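Local coordinates for protein ornithine carbamoyltransferase (Giardia intestinalis, PDB 3GRF) that probably catalyses the transfer of a carbamoyl group between carbamoyl phosphate and ornithine in the arginine degradation pathway, at residues A[161-166]-A[234-239]; A[188-193]-A[221-226]; A[96-101]-A[119-124]. One frame throughout, in Å; residues are numbered along the deposited sequence.

Interaction 1 of 3, residues A[161-166]-A[234-239]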
ATOM      1  N   GLY A 161       4.646  42.019  -1.490  1.00 40.92           N
ATOM      2  CA  GLY A 161       3.597  42.897  -0.946  1.00 38.22           C
ATOM      3  C   GLY A 161       2.625  42.226   0.010  1.00 36.37           C
ATOM      4  O   GLY A 161       1.826  42.897   0.666  1.00 33.87           O
ATOM      5  N   ILE A 162       2.686  40.893   0.090  1.00 39.35           N
ATOM      6  CA  ILE A 162       1.747  40.137   0.917  1.00 33.47           C
ATOM      7  C   ILE A 162       2.297  40.122   2.325  1.00 31.01           C
ATOM      8  O   ILE A 162       3.328  39.489   2.568  1.00 29.27           O
ATOM      9  CB  ILE A 162       1.534  38.661   0.448  1.00 34.31           C
ATOM     10  CG1 ILE A 162       1.141  38.600  -1.013  1.00 30.93           C
ATOM     11  CG2 ILE A 162       0.361  38.029   1.219  1.00 20.90           C
ATOM     12  CD1 ILE A 162       0.033  39.581  -1.352  1.00 40.94           C
ATOM     13  N   LYS A 163       1.631  40.820   3.233  1.00 32.52           N
ATOM     14  CA  LYS A 163       2.039  40.810   4.653  1.00 30.96           C
ATOM     15  C   LYS A 163       1.442  39.552   5.289  1.00 35.43           C
ATOM     16  O   LYS A 163       0.264  39.298   5.114  1.00 34.71           O
ATOM     17  CB  LYS A 163       1.551  42.063   5.381  1.00 37.46           C
ATOM     18  CG  LYS A 163       2.174  43.405   4.934  1.00 42.65           C
ATOM     19  CD  LYS A 163       1.184  44.177   4.060  1.00 55.28           C
ATOM     20  CE  LYS A 163       1.372  45.669   4.164  1.00 41.76           C
ATOM     21  NZ  LYS A 163       0.309  46.192   5.092  1.00 60.81           N
ATOM     22  N   PHE A 164       2.259  38.777   6.018  1.00 35.49           N
ATOM     23  CA  PHE A 164       1.860  37.458   6.518  1.00 25.74           C
ATOM     24  C   PHE A 164       1.872  37.511   8.064  1.00 24.33           C
ATOM     25  O   PHE A 164       2.779  38.095   8.662  1.00 26.78           O
ATOM     26  CB  PHE A 164       2.803  36.384   5.973  1.00 27.34           C
ATOM     27  CG  PHE A 164       2.513  34.979   6.503  1.00 26.21           C
ATOM     28  CD1 PHE A 164       1.712  34.107   5.787  1.00 29.31           C
ATOM     29  CD2 PHE A 164       3.038  34.552   7.734  1.00 23.64           C
ATOM     30  CE1 PHE A 164       1.440  32.835   6.273  1.00 32.93           C
ATOM     31  CE2 PHE A 164       2.782  33.309   8.208  1.00 28.18           C
ATOM     32  CZ  PHE A 164       1.975  32.450   7.503  1.00 27.17           C
ATOM     33  N   ALA A 165       0.867  36.953   8.724  1.00 33.23           N
ATOM     34  CA  ALA A 165       0.988  36.781  10.195  1.00 22.85           C
ATOM     35  C   ALA A 165       0.665  35.363  10.688  1.00 30.58           C
ATOM     36  O   ALA A 165      -0.294  34.776  10.216  1.00 32.11           O
ATOM     37  CB  ALA A 165       0.102  37.804  10.943  1.00 26.94           C
ATOM     38  N   TYR A 166       1.476  34.846  11.625  1.00 25.96           N
ATOM     39  CA  TYR A 166       1.262  33.552  12.241  1.00 25.80           C
ATOM     40  C   TYR A 166       0.759  33.885  13.650  1.00 31.06           C
ATOM     41  O   TYR A 166       1.333  34.756  14.299  1.00 25.75           O
ATOM     42  CB  TYR A 166       2.537  32.673  12.342  1.00 30.08           C
ATOM     43  CG  TYR A 166       2.177  31.417  13.092  1.00 32.80           C
ATOM     44  CD1 TYR A 166       2.306  31.335  14.507  1.00 18.77           C
ATOM     45  CD2 TYR A 166       1.597  30.364  12.427  1.00 27.12           C
ATOM     46  CE1 TYR A 166       1.854  30.203  15.183  1.00 31.11           C
ATOM     47  CE2 TYR A 166       1.156  29.227  13.090  1.00 32.83           C
ATOM     48  CZ  TYR A 166       1.271  29.167  14.478  1.00 41.10           C
ATOM     49  OH  TYR A 166       0.848  28.053  15.146  1.00 30.74           O
ATOM     50  N   GLY A 234      -3.544  45.175   9.417  1.00 33.23           N
ATOM     51  CA  GLY A 234      -3.090  45.392   8.050  1.00 30.41           C
ATOM     52  C   GLY A 234      -2.653  44.157   7.272  1.00 39.99           C
ATOM     53  O   GLY A 234      -2.342  44.248   6.084  1.00 41.17           O
ATOM     54  N   VAL A 235      -2.602  42.992   7.913  1.00 34.85           N
ATOM     55  CA  VAL A 235      -1.938  41.839   7.289  1.00 36.01           C
ATOM     56  C   VAL A 235      -2.820  41.223   6.190  1.00 37.13           C
ATOM     57  O   VAL A 235      -4.032  41.426   6.178  1.00 35.97           O
ATOM     58  CB  VAL A 235      -1.431  40.774   8.322  1.00 40.58           C
ATOM     59  CG1 VAL A 235      -0.447  41.390   9.333  1.00 44.51           C
ATOM     60  CG2 VAL A 235      -2.590  40.112   9.030  1.00 40.67           C
ATOM     61  N   ASP A 236      -2.214  40.499   5.256  1.00 33.12           N
ATOM     62  CA  ASP A 236      -2.951  39.941   4.114  1.00 31.87           C
ATOM     63  C   ASP A 236      -3.259  38.452   4.279  1.00 32.24           C
ATOM     64  O   ASP A 236      -4.083  37.894   3.558  1.00 29.29           O
ATOM     65  CB  ASP A 236      -2.170  40.165   2.821  1.00 36.71           C
ATOM     66  CG  ASP A 236      -1.861  41.619   2.572  1.00 47.29           C
ATOM     67  OD1 ASP A 236      -0.667  41.976   2.577  1.00 44.28           O
ATOM     68  OD2 ASP A 236      -2.812  42.398   2.364  1.00 39.29           O
ATOM     69  N   VAL A 237      -2.565  37.799   5.213  1.00 27.05           N
ATOM     70  CA  VAL A 237      -2.732  36.368   5.476  1.00 35.89           C
ATOM     71  C   VAL A 237      -2.682  36.244   6.982  1.00 24.65           C
ATOM     72  O   VAL A 237      -1.774  36.801   7.609  1.00 29.89           O
ATOM     73  CB  VAL A 237      -1.590  35.475   4.921  1.00 32.84           C
ATOM     74  CG1 VAL A 237      -1.885  33.959   5.247  1.00 24.69           C
ATOM     75  CG2 VAL A 237      -1.411  35.700   3.421  1.00 24.84           C
ATOM     76  N   VAL A 238      -3.654  35.523   7.537  1.00 27.34           N
ATOM     77  CA  VAL A 238      -3.586  35.139   8.935  1.00 26.68           C
ATOM     78  C   VAL A 238      -3.596  33.621   9.071  1.00 30.25           C
ATOM     79  O   VAL A 238      -4.544  32.941   8.675  1.00 31.02           O
ATOM     80  CB  VAL A 238      -4.751  35.710   9.741  1.00 30.75           C
ATOM     81  CG1 VAL A 238      -4.637  35.271  11.240  1.00 28.77           C
ATOM     82  CG2 VAL A 238      -4.800  37.240   9.615  1.00 26.89           C
ATOM     83  N   TYR A 239      -2.552  33.082   9.682  1.00 28.87           N
ATOM     84  CA  TYR A 239      -2.361  31.660   9.615  1.00 26.41           C
ATOM     85  C   TYR A 239      -2.271  31.242  11.058  1.00 30.98           C
ATOM     86  O   TYR A 239      -1.659  31.936  11.860  1.00 25.59           O
ATOM     87  CB  TYR A 239      -1.062  31.401   8.838  1.00 26.34           C
ATOM     88  CG  TYR A 239      -0.727  29.979   8.439  1.00 25.23           C
ATOM     89  CD1 TYR A 239      -0.581  28.965   9.383  1.00 22.51           C
ATOM     90  CD2 TYR A 239      -0.485  29.679   7.137  1.00 23.52           C
ATOM     91  CE1 TYR A 239      -0.222  27.681   9.021  1.00 26.32           C
ATOM     92  CE2 TYR A 239      -0.105  28.436   6.760  1.00 19.04           C
ATOM     93  CZ  TYR A 239      -0.009  27.426   7.701  1.00 28.49           C
ATOM     94  OH  TYR A 239       0.366  26.183   7.303  1.00 24.49           O
TER
HETATM   95  O   HOH W   1      -2.649  46.318   4.482  1.00 48.44           O
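Phe164 sets the end of its ring against Val237 and Tyr239, making the tightly packed face between two neighbouring parallel strands. CG stands anti to the backbone N (chi1 177°), which lays the ring across the adjacent strand: CD1 of Phe164 meets CG1 of Val237 at 3.6 Å, and CZ reaches CB of Tyr239 at 3.5 Å. The Phe164 and Tyr239 rings meet obliquely, their planes at 51°. On its other flank Tyr239 CD1 touches Tyr166 CD2 at 4.0 Å. Ile162 CG2 extends the apolar row against Val237 CG2. Leu178 of helix 173-185 packs on Phe164 and Tyr239, and Phe149 of helix 135-151 on Ile162 and Val237. On the reverse face, Ala165 CB rests on both methyls of Val235. The backbone of Ala165 is held twice, N to Val237 O at 2.9 Å and O from Tyr239 N at 2.9 Å. Where regular pairing stops, Asp236 takes over: its OD1 receives Lys163 N at 2.7 Å through the anti lone pair, nearly straight at 168°, and Asp236 N returns a bond to Lys163 O at 2.8 Å. OD2 is engaged by Arg276 and Ser274, so the carboxylate is fixed at both oxygens. The solvent side is looser. There the bent Lys163 chain brings NZ to Gly234 O only weakly, at 3.4 Å, and a water bridges the same two atoms. This pairing of the first and fourth strands, in a parallel sheet ordered 3-2-1-4-5, is characteristic of the Rossmann-like ornithine-binding domain of carbamoyltransferases.

Interaction 2 of 3, residues A[188-193]-A[221-226]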
ATOM      1  N   GLU A 188       7.119  40.290   4.655  1.00 32.69           N
ATOM      2  CA  GLU A 188       6.967  40.742   6.022  1.00 36.99           C
ATOM      3  C   GLU A 188       6.221  39.637   6.795  1.00 34.83           C
ATOM      4  O   GLU A 188       5.092  39.266   6.472  1.00 29.62           O
ATOM      5  CB  GLU A 188       6.225  42.073   6.039  1.00 40.29           C
ATOM      6  CG  GLU A 188       5.900  42.549   7.404  1.00 59.78           C
ATOM      7  CD  GLU A 188       6.545  43.864   7.723  1.00 71.70           C
ATOM      8  OE1 GLU A 188       7.713  44.060   7.287  1.00 79.92           O
ATOM      9  OE2 GLU A 188       5.899  44.689   8.422  1.00 56.87           O
ATOM     10  N   CYS A 189       6.896  39.042   7.758  1.00 30.01           N
ATOM     11  CA  CYS A 189       6.270  37.948   8.507  1.00 39.59           C
ATOM     12  C   CYS A 189       6.099  38.482   9.940  1.00 28.31           C
ATOM     13  O   CYS A 189       7.059  38.941  10.532  1.00 37.28           O
ATOM     14  CB  CYS A 189       7.170  36.708   8.447  1.00 36.26           C
ATOM     15  SG  CYS A 189       6.460  35.056   7.942  1.00 72.23           S
ATOM     16  N   HIS A 190       4.894  38.433  10.502  1.00 37.30           N
ATOM     17  CA  HIS A 190       4.683  38.834  11.926  1.00 31.41           C
ATOM     18  C   HIS A 190       4.378  37.562  12.716  1.00 34.89           C
ATOM     19  O   HIS A 190       3.468  36.816  12.358  1.00 36.71           O
ATOM     20  CB  HIS A 190       3.460  39.745  12.090  1.00 36.07           C
ATOM     21  CG  HIS A 190       3.571  41.084  11.439  1.00 44.02           C
ATOM     22  ND1 HIS A 190       4.624  41.450  10.619  1.00 46.72           N
ATOM     23  CD2 HIS A 190       2.751  42.159  11.504  1.00 41.72           C
ATOM     24  CE1 HIS A 190       4.428  42.686  10.195  1.00 46.06           C
ATOM     25  NE2 HIS A 190       3.297  43.137  10.714  1.00 39.74           N
ATOM     26  N   VAL A 191       5.105  37.312  13.796  1.00 37.33           N
ATOM     27  CA  VAL A 191       4.803  36.150  14.612  1.00 37.33           C
ATOM     28  C   VAL A 191       4.106  36.585  15.876  1.00 39.58           C
ATOM     29  O   VAL A 191       4.676  37.334  16.684  1.00 40.19           O
ATOM     30  CB  VAL A 191       6.045  35.326  14.934  1.00 36.43           C
ATOM     31  CG1 VAL A 191       5.651  34.134  15.781  1.00 32.92           C
ATOM     32  CG2 VAL A 191       6.767  34.890  13.622  1.00 37.74           C
ATOM     33  N   CYS A 192       2.827  36.204  15.971  1.00 33.62           N
ATOM     34  CA  CYS A 192       1.981  36.696  17.082  1.00 33.78           C
ATOM     35  C   CYS A 192       1.847  35.647  18.158  1.00 37.82           C
ATOM     36  O   CYS A 192       1.075  34.710  18.051  1.00 40.26           O
ATOM     37  CB  CYS A 192       0.636  37.172  16.515  1.00 39.88           C
ATOM     38  SG  CYS A 192       0.779  38.454  15.225  1.00 36.15           S
ATOM     39  N   CYS A 193       2.608  35.809  19.207  1.00 36.11           N
ATOM     40  CA  CYS A 193       2.650  34.738  20.191  1.00 31.35           C
ATOM     41  C   CYS A 193       2.595  35.305  21.601  1.00 31.26           C
ATOM     42  O   CYS A 193       2.809  36.493  21.794  1.00 26.39           O
ATOM     43  CB  CYS A 193       3.905  33.896  20.017  1.00 19.27           C
ATOM     44  SG  CYS A 193       5.444  34.846  20.103  1.00 35.83           S
ATOM     45  N   SER A 221      11.130  40.392   6.183  1.00 30.81           N
ATOM     46  CA  SER A 221      11.410  40.793   7.563  1.00 31.08           C
ATOM     47  C   SER A 221      10.657  39.883   8.476  1.00 34.08           C
ATOM     48  O   SER A 221       9.652  39.332   8.066  1.00 34.55           O
ATOM     49  CB  SER A 221      10.993  42.236   7.814  1.00 31.94           C
ATOM     50  OG  SER A 221       9.598  42.353   7.790  1.00 39.39           O
ATOM     51  N   ILE A 222      11.168  39.752   9.703  1.00 34.93           N
ATOM     52  CA  ILE A 222      10.589  38.951  10.785  1.00 32.73           C
ATOM     53  C   ILE A 222      10.297  39.888  11.953  1.00 34.21           C
ATOM     54  O   ILE A 222      11.215  40.558  12.438  1.00 34.05           O
ATOM     55  CB  ILE A 222      11.614  37.863  11.358  1.00 31.96           C
ATOM     56  CG1 ILE A 222      12.048  36.819  10.321  1.00 40.02           C
ATOM     57  CG2 ILE A 222      11.036  37.148  12.606  1.00 33.30           C
ATOM     58  CD1 ILE A 222      10.931  35.933   9.779  1.00 35.10           C
ATOM     59  N   LYS A 223       9.045  39.902  12.436  1.00 32.43           N
ATOM     60  CA  LYS A 223       8.680  40.735  13.600  1.00 31.74           C
ATOM     61  C   LYS A 223       7.909  39.910  14.608  1.00 36.64           C
ATOM     62  O   LYS A 223       7.035  39.139  14.238  1.00 36.56           O
ATOM     63  CB  LYS A 223       7.843  41.957  13.182  1.00 40.75           C
ATOM     64  CG  LYS A 223       8.297  42.582  11.837  1.00 40.54           C
ATOM     65  CD  LYS A 223       7.589  43.901  11.514  1.00 44.37           C
ATOM     66  CE  LYS A 223       8.460  44.790  10.603  1.00 51.17           C
ATOM     67  NZ  LYS A 223       7.961  46.190  10.539  1.00 57.10           N
ATOM     68  N   ILE A 224       8.233  40.051  15.883  1.00 33.84           N
ATOM     69  CA  ILE A 224       7.536  39.256  16.894  1.00 35.58           C
ATOM     70  C   ILE A 224       6.612  40.156  17.703  1.00 35.20           C
ATOM     71  O   ILE A 224       7.062  41.118  18.336  1.00 41.52           O
ATOM     72  CB  ILE A 224       8.530  38.492  17.775  1.00 44.72           C
ATOM     73  CG1 ILE A 224       9.210  37.409  16.922  1.00 42.68           C
ATOM     74  CG2 ILE A 224       7.821  37.818  18.973  1.00 40.81           C
ATOM     75  CD1 ILE A 224      10.547  36.979  17.443  1.00 49.39           C
ATOM     76  N   PHE A 225       5.316  39.872  17.626  1.00 32.91           N
ATOM     77  CA  PHE A 225       4.313  40.628  18.356  1.00 38.00           C
ATOM     78  C   PHE A 225       3.812  39.799  19.527  1.00 36.87           C
ATOM     79  O   PHE A 225       3.765  38.576  19.436  1.00 35.12           O
ATOM     80  CB  PHE A 225       3.151  40.988  17.434  1.00 37.84           C
ATOM     81  CG  PHE A 225       3.454  42.095  16.481  1.00 34.98           C
ATOM     82  CD1 PHE A 225       4.194  41.852  15.334  1.00 27.43           C
ATOM     83  CD2 PHE A 225       2.981  43.377  16.718  1.00 36.25           C
ATOM     84  CE1 PHE A 225       4.461  42.882  14.415  1.00 37.53           C
ATOM     85  CE2 PHE A 225       3.238  44.404  15.810  1.00 45.04           C
ATOM     86  CZ  PHE A 225       3.979  44.143  14.647  1.00 40.66           C
ATOM     87  N   HIS A 226       3.452  40.462  20.629  1.00 37.03           N
ATOM     88  CA  HIS A 226       2.818  39.759  21.750  1.00 37.84           C
ATOM     89  C   HIS A 226       1.353  40.162  21.982  1.00 40.72           C
ATOM     90  O   HIS A 226       0.819  40.009  23.077  1.00 42.86           O
ATOM     91  CB  HIS A 226       3.705  39.835  23.015  1.00 36.30           C
ATOM     92  CG  HIS A 226       5.010  39.106  22.859  1.00 36.67           C
ATOM     93  ND1 HIS A 226       6.217  39.631  23.268  1.00 46.72           N
ATOM     94  CD2 HIS A 226       5.294  37.907  22.300  1.00 28.14           C
ATOM     95  CE1 HIS A 226       7.182  38.772  22.990  1.00 40.24           C
ATOM     96  NE2 HIS A 226       6.646  37.721  22.394  1.00 39.49           N
TER
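The rings of His190 and Phe225 form an offset stack, with centroids 4.8 Å apart and planes at 27°. Phe225 CE1 lies over one face of the imidazole, displaced toward its rim, while the carboxylate carbon of Glu188 sits at the imidazole edge, in plane. The aliphatic part of Lys223 runs beside His190 and points the same way, so the histidine is lined by a lysine chain as well as a ring. Farther along, Cys193 O lies at the edge of the His226 ring, in its plane, and Cys193 SG is also near that ring's edge. Glu188 has CG anti to the backbone N (chi1 174°) and then bends at chi2, a shape that folds the carboxylate over the neighbouring strand. Ser221 OG donates to Glu188 OE1 at 2.6 Å, approaching 45° out of the carboxylate plane, and Lys223 NZ makes a weak salt bridge to Glu188 OE2 at 3.3 Å. On the face of Cys189 and Ile222 the packing is apolar, Cys189 CB meeting Ile222 CD1 at 4.1 Å; just past the strand end, Cys193 SG lies 4.0 Å from Ile224 CG2. Between the faces runs regular parallel pairing, in which Val191 N reaches Lys223 O at 2.7 Å and Val191 O receives Phe225 N at 2.8 Å. Strands 188-192 and 221-225 are joined through helix 203-216 as a beta-alpha-beta unit, whose helix packs on Ile222 and Ile224. Helix 173-185 covers Val191 and is tied to Cys189 by the disulfide from Cys182, and strand 164-167 borders strand 188-192 on its other side.

Interaction 3 of 3, residues A[96-101]-A[119-124]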
ATOM      1  N   VAL A  96      20.642   0.688   2.354  1.00 28.85           N
ATOM      2  CA  VAL A  96      19.960  -0.351   1.604  1.00 30.64           C
ATOM      3  C   VAL A  96      18.803   0.203   0.768  1.00 30.37           C
ATOM      4  O   VAL A  96      18.626  -0.232  -0.356  1.00 27.90           O
ATOM      5  CB  VAL A  96      19.501  -1.460   2.554  1.00 28.63           C
ATOM      6  CG1 VAL A  96      18.449  -2.325   1.915  1.00 29.85           C
ATOM      7  CG2 VAL A  96      20.745  -2.268   3.059  1.00 28.18           C
ATOM      8  N   PHE A  97      18.001   1.134   1.302  1.00 29.80           N
ATOM      9  CA  PHE A  97      16.886   1.654   0.478  1.00 34.82           C
ATOM     10  C   PHE A  97      17.336   2.561  -0.663  1.00 33.49           C
ATOM     11  O   PHE A  97      16.661   2.645  -1.669  1.00 32.86           O
ATOM     12  CB  PHE A  97      15.636   2.176   1.259  1.00 26.91           C
ATOM     13  CG  PHE A  97      15.850   3.422   2.151  1.00 30.90           C
ATOM     14  CD1 PHE A  97      15.636   3.328   3.544  1.00 35.33           C
ATOM     15  CD2 PHE A  97      16.171   4.669   1.614  1.00 32.87           C
ATOM     16  CE1 PHE A  97      15.759   4.459   4.378  1.00 33.63           C
ATOM     17  CE2 PHE A  97      16.308   5.810   2.429  1.00 29.73           C
ATOM     18  CZ  PHE A  97      16.098   5.706   3.806  1.00 32.69           C
ATOM     19  N   SER A  98      18.514   3.177  -0.502  1.00 29.82           N
ATOM     20  CA  SER A  98      19.108   4.067  -1.494  1.00 23.80           C
ATOM     21  C   SER A  98      19.642   3.320  -2.704  1.00 24.89           C
ATOM     22  O   SER A  98      19.981   3.937  -3.697  1.00 27.48           O
ATOM     23  CB  SER A  98      20.245   4.892  -0.909  1.00 26.12           C
ATOM     24  OG  SER A  98      19.886   5.475   0.318  1.00 28.91           O
ATOM     25  N   ARG A  99      19.705   2.006  -2.632  1.00 26.76           N
ATOM     26  CA  ARG A  99      20.072   1.214  -3.805  1.00 29.19           C
ATOM     27  C   ARG A  99      18.850   0.515  -4.399  1.00 27.54           C
ATOM     28  O   ARG A  99      19.006  -0.392  -5.213  1.00 28.08           O
ATOM     29  CB  ARG A  99      21.076   0.172  -3.371  1.00 34.84           C
ATOM     30  CG  ARG A  99      22.431   0.705  -3.043  1.00 24.63           C
ATOM     31  CD  ARG A  99      23.185  -0.405  -2.329  1.00 36.12           C
ATOM     32  NE  ARG A  99      24.629  -0.157  -2.145  1.00 32.12           N
ATOM     33  CZ  ARG A  99      25.135   0.743  -1.301  1.00 26.73           C
ATOM     34  NH1 ARG A  99      24.338   1.503  -0.558  1.00 32.82           N
ATOM     35  NH2 ARG A  99      26.438   0.867  -1.184  1.00 31.92           N
ATOM     36  N   MET A 100      17.642   0.873  -3.924  1.00 26.07           N
ATOM     37  CA  MET A 100      16.372   0.292  -4.435  1.00 31.14           C
ATOM     38  C   MET A 100      15.398   1.362  -4.910  1.00 36.46           C
ATOM     39  O   MET A 100      14.971   1.321  -6.070  1.00 24.48           O
ATOM     40  CB  MET A 100      15.683  -0.638  -3.418  1.00 30.21           C
ATOM     41  CG  MET A 100      16.370  -2.027  -3.211  1.00 28.29           C
ATOM     42  SD  MET A 100      15.498  -2.993  -1.964  1.00 33.16           S
ATOM     43  CE  MET A 100      16.716  -4.182  -1.487  1.00 33.10           C
ATOM     44  N   VAL A 101      15.076   2.322  -4.012  1.00 28.88           N
ATOM     45  CA  VAL A 101      14.098   3.375  -4.293  1.00 25.44           C
ATOM     46  C   VAL A 101      14.795   4.610  -4.883  1.00 30.33           C
ATOM     47  O   VAL A 101      16.035   4.708  -4.886  1.00 28.40           O
ATOM     48  CB  VAL A 101      13.223   3.684  -3.057  1.00 24.60           C
ATOM     49  CG1 VAL A 101      12.566   2.379  -2.585  1.00 25.62           C
ATOM     50  CG2 VAL A 101      14.082   4.322  -1.920  1.00 21.40           C
ATOM     51  N   GLN A 119      21.537  11.455   6.704  1.00 38.21           N
ATOM     52  CA  GLN A 119      23.017  11.408   6.735  1.00 47.73           C
ATOM     53  C   GLN A 119      23.542  10.310   5.820  1.00 46.47           C
ATOM     54  O   GLN A 119      24.413  10.551   4.966  1.00 39.76           O
ATOM     55  CB  GLN A 119      23.500  11.152   8.166  1.00 57.35           C
ATOM     56  CG  GLN A 119      24.816  11.789   8.588  1.00 68.47           C
ATOM     57  CD  GLN A 119      24.784  12.168  10.074  1.00 79.35           C
ATOM     58  OE1 GLN A 119      24.255  13.229  10.456  1.00 76.31           O
ATOM     59  NE2 GLN A 119      25.321  11.283  10.923  1.00 81.16           N
ATOM     60  N   HIS A 120      22.977   9.108   5.968  1.00 35.44           N
ATOM     61  CA  HIS A 120      23.531   7.915   5.287  1.00 36.77           C
ATOM     62  C   HIS A 120      22.838   7.585   3.982  1.00 27.59           C
ATOM     63  O   HIS A 120      23.288   6.723   3.253  1.00 32.98           O
ATOM     64  CB  HIS A 120      23.436   6.691   6.183  1.00 35.77           C
ATOM     65  CG  HIS A 120      24.023   6.901   7.532  1.00 42.23           C
ATOM     66  ND1 HIS A 120      25.375   6.837   7.771  1.00 39.56           N
ATOM     67  CD2 HIS A 120      23.439   7.179   8.718  1.00 49.89           C
ATOM     68  CE1 HIS A 120      25.599   7.062   9.053  1.00 48.68           C
ATOM     69  NE2 HIS A 120      24.441   7.272   9.652  1.00 50.14           N
ATOM     70  N   ALA A 121      21.719   8.256   3.727  1.00 25.83           N
ATOM     71  CA  ALA A 121      20.935   8.043   2.534  1.00 32.31           C
ATOM     72  C   ALA A 121      21.635   8.663   1.337  1.00 35.18           C
ATOM     73  O   ALA A 121      22.272   9.705   1.425  1.00 42.94           O
ATOM     74  CB  ALA A 121      19.546   8.605   2.714  1.00 17.14           C
ATOM     75  N   SER A 122      21.536   7.975   0.216  1.00 36.30           N
ATOM     76  CA  SER A 122      22.131   8.390  -1.042  1.00 26.28           C
ATOM     77  C   SER A 122      21.058   8.649  -2.137  1.00 33.86           C
ATOM     78  O   SER A 122      21.396   8.812  -3.305  1.00 29.56           O
ATOM     79  CB  SER A 122      23.095   7.302  -1.504  1.00 31.73           C
ATOM     80  OG  SER A 122      23.785   7.708  -2.681  1.00 52.17           O
ATOM     81  N   VAL A 123      19.779   8.686  -1.760  1.00 27.76           N
ATOM     82  CA  VAL A 123      18.686   9.212  -2.600  1.00 29.44           C
ATOM     83  C   VAL A 123      18.144  10.425  -1.842  1.00 31.66           C
ATOM     84  O   VAL A 123      18.351  10.535  -0.652  1.00 27.69           O
ATOM     85  CB  VAL A 123      17.553   8.141  -2.847  1.00 25.61           C
ATOM     86  CG1 VAL A 123      18.068   6.967  -3.671  1.00 18.82           C
ATOM     87  CG2 VAL A 123      16.986   7.621  -1.533  1.00 28.73           C
ATOM     88  N   PRO A 124      17.481  11.371  -2.525  1.00 33.37           N
ATOM     89  CA  PRO A 124      16.893  12.478  -1.732  1.00 32.43           C
ATOM     90  C   PRO A 124      15.937  12.092  -0.566  1.00 26.42           C
ATOM     91  O   PRO A 124      15.003  11.324  -0.753  1.00 32.55           O
ATOM     92  CB  PRO A 124      16.139  13.309  -2.776  1.00 33.39           C
ATOM     93  CG  PRO A 124      16.684  12.921  -4.091  1.00 33.31           C
ATOM     94  CD  PRO A 124      17.298  11.539  -3.978  1.00 32.31           C
TER
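Ser98 OG is gripped from two directions: it receives Ser122 N at 3.0 Å in an almost perfectly straight bond (176°), and it is also hydrogen-bonded to the carbonyl of Ala94, one turn earlier in helix 90-97. With OG anti to its own carbonyl carbon (chi1 -47°), the hydroxyl reaches both its own helix's carbonyl and the amide of Ser122 in segment 119-124. The serine thus satisfies an amide just past the end of helix 111-120, where Ala121 is the first residue to leave helical geometry. Alongside this bond the two serines touch through their methylenes, Ser98 CB to Ser122 CB at 3.8 Å. Val123 carries most of the remaining packing and points at the other segment. Its CG1 lies against two carbonyl oxygens, 3.3 Å from Val101 O and 3.6 Å from Ser98 O, while its CG2 meets the edge of the Phe97 ring, with Phe97 CD2 at 4.4 Å. Ala121 CB approaches the same ring obliquely, 4.3 Å from Phe97 CE2. The turn that presents these groups is tightened by Phe97 O, which accepts from both Met100 N (3.0 Å) and Val101 N (2.8 Å). Toward strand 46-51, Phe97 meets Phe50 and Leu48, and Val101 packs on Thr46 and Leu48. The far side of the turn faces a second subunit, where Arg99 forms a salt bridge with Asp305 of that subunit. Adjacent helices 90-97 and 111-120 end side by side here, before the chain enters strands 103-107 and 125-127; the contact thus joins two successive helix-to-strand connections of the parallel alpha/beta carbamoyl phosphate-binding domain.

Interactions 1 and 2 belong to one parallel sheet in the ornithine-binding domain and share a border: strands 164-167 and 188-192 are neighbours, joined by probable backbone bonds such as Tyr166 O to Cys192 N. Interaction 1 is the more buried, rich in aromatic and aliphatic packing, and its acid mainly takes a backbone amide; interaction 2, at the outermost strand of the chain's sheet, is partly buried and pairs its acid with a serine and, weakly, a lysine. Interaction 3, in the other domain about 39 Å from interaction 1 between centres, is also mostly buried, though far from the chain's centre and beside a second subunit. It links turns rather than strands, with a single hydrogen bond across.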